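Local coordinates for protein putative creatinine amidohydrolase (Bacteroides fragilis, PDB 3LUB) that binds two zinc ions and probably hydrolyses carbon-nitrogen bonds in linear amides, as a member of the creatininase superfamily, at residues L26-T31 with A97-I102. Numbering follows the deposited sequence.
With EDO (1,2-ethanediol), chain B.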
loop_
_atom_site.group_PDB
_atom_site.type_symbol
_atom_site.label_atom_id
_atom_site.label_comp_id
_atom_site.label_asym_id
_atom_site.label_seq_id
_atom_site.Cartn_x
_atom_site.Cartn_y
_atom_site.Cartn_z
ATOM N N LEU F 26 5.530 -20.323 -15.184
ATOM C CA LEU F 26 4.428 -19.386 -15.180
ATOM C C LEU F 26 4.404 -18.595 -16.488
ATOM O O LEU F 26 5.221 -17.692 -16.680
ATOM C CB LEU F 26 4.541 -18.452 -13.967
ATOM C CG LEU F 26 3.440 -17.416 -13.708
ATOM C CD1 LEU F 26 2.119 -18.142 -13.461
ATOM C CD2 LEU F 26 3.845 -16.517 -12.522
ATOM N N PRO F 27 3.485 -18.943 -17.413
ATOM C CA PRO F 27 3.329 -18.095 -18.571
ATOM C C PRO F 27 2.629 -16.769 -18.163
ATOM O O PRO F 27 1.683 -16.765 -17.369
ATOM C CB PRO F 27 2.481 -18.943 -19.545
ATOM C CG PRO F 27 2.382 -20.310 -18.922
ATOM C CD PRO F 27 2.567 -20.089 -17.452
ATOM N N TRP F 28 3.152 -15.653 -18.660
ATOM C CA TRP F 28 2.620 -14.360 -18.301
ATOM C C TRP F 28 2.469 -13.552 -19.559
ATOM O O TRP F 28 3.463 -13.275 -20.302
ATOM C CB TRP F 28 3.538 -13.678 -17.291
ATOM C CG TRP F 28 2.894 -12.599 -16.541
ATOM C CD1 TRP F 28 2.153 -11.578 -17.058
ATOM C CD2 TRP F 28 2.904 -12.412 -15.126
ATOM N NE1 TRP F 28 1.725 -10.754 -16.060
ATOM C CE2 TRP F 28 2.175 -11.227 -14.862
ATOM C CE3 TRP F 28 3.492 -13.102 -14.058
ATOM C CZ2 TRP F 28 1.991 -10.724 -13.569
ATOM C CZ3 TRP F 28 3.315 -12.613 -12.792
ATOM C CH2 TRP F 28 2.561 -11.429 -12.548
ATOM N N GLY F 29 1.213 -13.208 -19.815
ATOM C CA GLY F 29 0.802 -12.558 -21.024
ATOM C C GLY F 29 0.252 -11.153 -20.863
ATOM O O GLY F 29 0.802 -10.335 -20.137
ATOM N N ALA F 30 -0.797 -10.885 -21.613
ATOM C CA ALA F 30 -1.446 -9.584 -21.699
ATOM C C ALA F 30 -2.790 -9.817 -22.372
ATOM O O ALA F 30 -2.963 -10.825 -23.067
ATOM C CB ALA F 30 -0.593 -8.576 -22.536
ATOM N N THR F 31 -3.716 -8.878 -22.154
ATOM C CA THR F 31 -4.994 -8.780 -22.849
ATOM C C THR F 31 -4.906 -7.484 -23.708
ATOM O O THR F 31 -5.021 -6.349 -23.212
ATOM C CB THR F 31 -6.149 -8.800 -21.823
ATOM O OG1 THR F 31 -5.986 -9.947 -20.956
ATOM C CG2 THR F 31 -7.563 -8.808 -22.490
ATOM N N ALA F 97 1.894 -7.898 -6.739
ATOM C CA ALA F 97 1.001 -8.535 -5.794
ATOM C C ALA F 97 0.620 -9.926 -6.272
ATOM O O ALA F 97 0.567 -10.842 -5.480
ATOM C CB ALA F 97 -0.271 -7.686 -5.580
ATOM N N ILE F 98 0.347 -10.066 -7.575
ATOM C CA ILE F 98 0.029 -11.359 -8.179
ATOM C C ILE F 98 1.173 -12.355 -7.967
ATOM O O ILE F 98 0.942 -13.453 -7.446
ATOM C CB ILE F 98 -0.313 -11.231 -9.699
ATOM C CG1 ILE F 98 -1.682 -10.533 -9.876
ATOM C CG2 ILE F 98 -0.347 -12.616 -10.354
ATOM C CD1 ILE F 98 -1.940 -9.988 -11.293
ATOM N N LEU F 99 2.391 -11.961 -8.353
ATOM C CA LEU F 99 3.576 -12.840 -8.233
ATOM C C LEU F 99 3.879 -13.183 -6.777
ATOM O O LEU F 99 4.217 -14.319 -6.464
ATOM C CB LEU F 99 4.816 -12.196 -8.866
ATOM C CG LEU F 99 6.124 -13.008 -8.943
ATOM C CD1 LEU F 99 5.905 -14.343 -9.681
ATOM C CD2 LEU F 99 7.195 -12.209 -9.608
ATOM N N GLU F 100 3.754 -12.214 -5.879
ATOM C CA GLU F 100 3.837 -12.479 -4.438
ATOM C C GLU F 100 2.896 -13.578 -4.016
ATOM O O GLU F 100 3.291 -14.485 -3.285
ATOM C CB GLU F 100 3.554 -11.200 -3.622
ATOM C CG GLU F 100 4.726 -10.201 -3.735
ATOM C CD GLU F 100 4.496 -8.859 -3.055
ATOM O OE1 GLU F 100 3.347 -8.560 -2.716
ATOM O OE2 GLU F 100 5.503 -8.114 -2.880
ATOM N N ASP F 101 1.643 -13.514 -4.473
ATOM C CA ASP F 101 0.650 -14.507 -4.045
ATOM C C ASP F 101 0.948 -15.887 -4.638
ATOM O O ASP F 101 0.790 -16.879 -3.955
ATOM C CB ASP F 101 -0.793 -14.054 -4.339
ATOM C CG ASP F 101 -1.253 -12.910 -3.429
ATOM O OD1 ASP F 101 -0.566 -12.578 -2.454
ATOM O OD2 ASP F 101 -2.305 -12.329 -3.700
ATOM N N ILE F 102 1.420 -15.941 -5.874
ATOM C CA ILE F 102 1.770 -17.194 -6.532
ATOM C C ILE F 102 2.958 -17.853 -5.836
ATOM O O ILE F 102 2.915 -19.046 -5.529
ATOM C CB ILE F 102 2.085 -16.980 -8.065
ATOM C CG1 ILE F 102 0.813 -16.510 -8.779
ATOM C CG2 ILE F 102 2.707 -18.279 -8.704
ATOM C CD1 ILE F 102 0.996 -16.079 -10.224
HETATM C C1 EDO B . -8.061 -9.921 -17.970
HETATM O O1 EDO B . -8.062 -10.559 -19.253
HETATM C C2 EDO B . -9.138 -10.573 -17.113
HETATM O O2 EDO B . -10.447 -10.198 -17.586
#
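Ile98 meets the far corner of the Trp28 indole: its CG2 lies 3.8 Å from Trp28 CH2, obliquely to the ring. A chi1 of -71° sets CG1 beside the backbone N and leaves CG2 anti to it, the branch that reaches the indole. One residue on, Leu99 comes to the edge of the same ring, near its plane, CB standing 4.2 Å from Trp28 CZ3. Its branched end passes across Leu26, CD1 to Leu26 CD2 at 4.1 Å. On the side turned from the strand, Glu100 and Asp101 form salt bridges with Arg91 of a second subunit. A turn after Ile98, Ile102 holds an extended chain (chi2 172°) and meets Leu26 tip to tip, its CD1 3.7 Å from Leu26 CD2. All the meetings with the strand are apolar and buried. The indole nitrogen has its partner in the carbonyl oxygen of Phe74. Beyond the strand, Thr31 OG1, also bonded to Pro73 O, accepts a hydrogen bond of 2.8 Å from O1 of an ethanediol, probably from crystallisation, which also bonds Pro70 O of the second subunit. Trp28 lies about 6 Å, side chain to side chain, from the zinc ligand His120. Helical residues 97-102 run nearly antiparallel to strand residues 26-28 (168°). Helix 92-108 lies in the beta-alpha-beta crossover between parallel strands 66-68 and 113-118, passing over strand 23-28 between them, and Leu99 also touches strand 113-118 and helix 126-135.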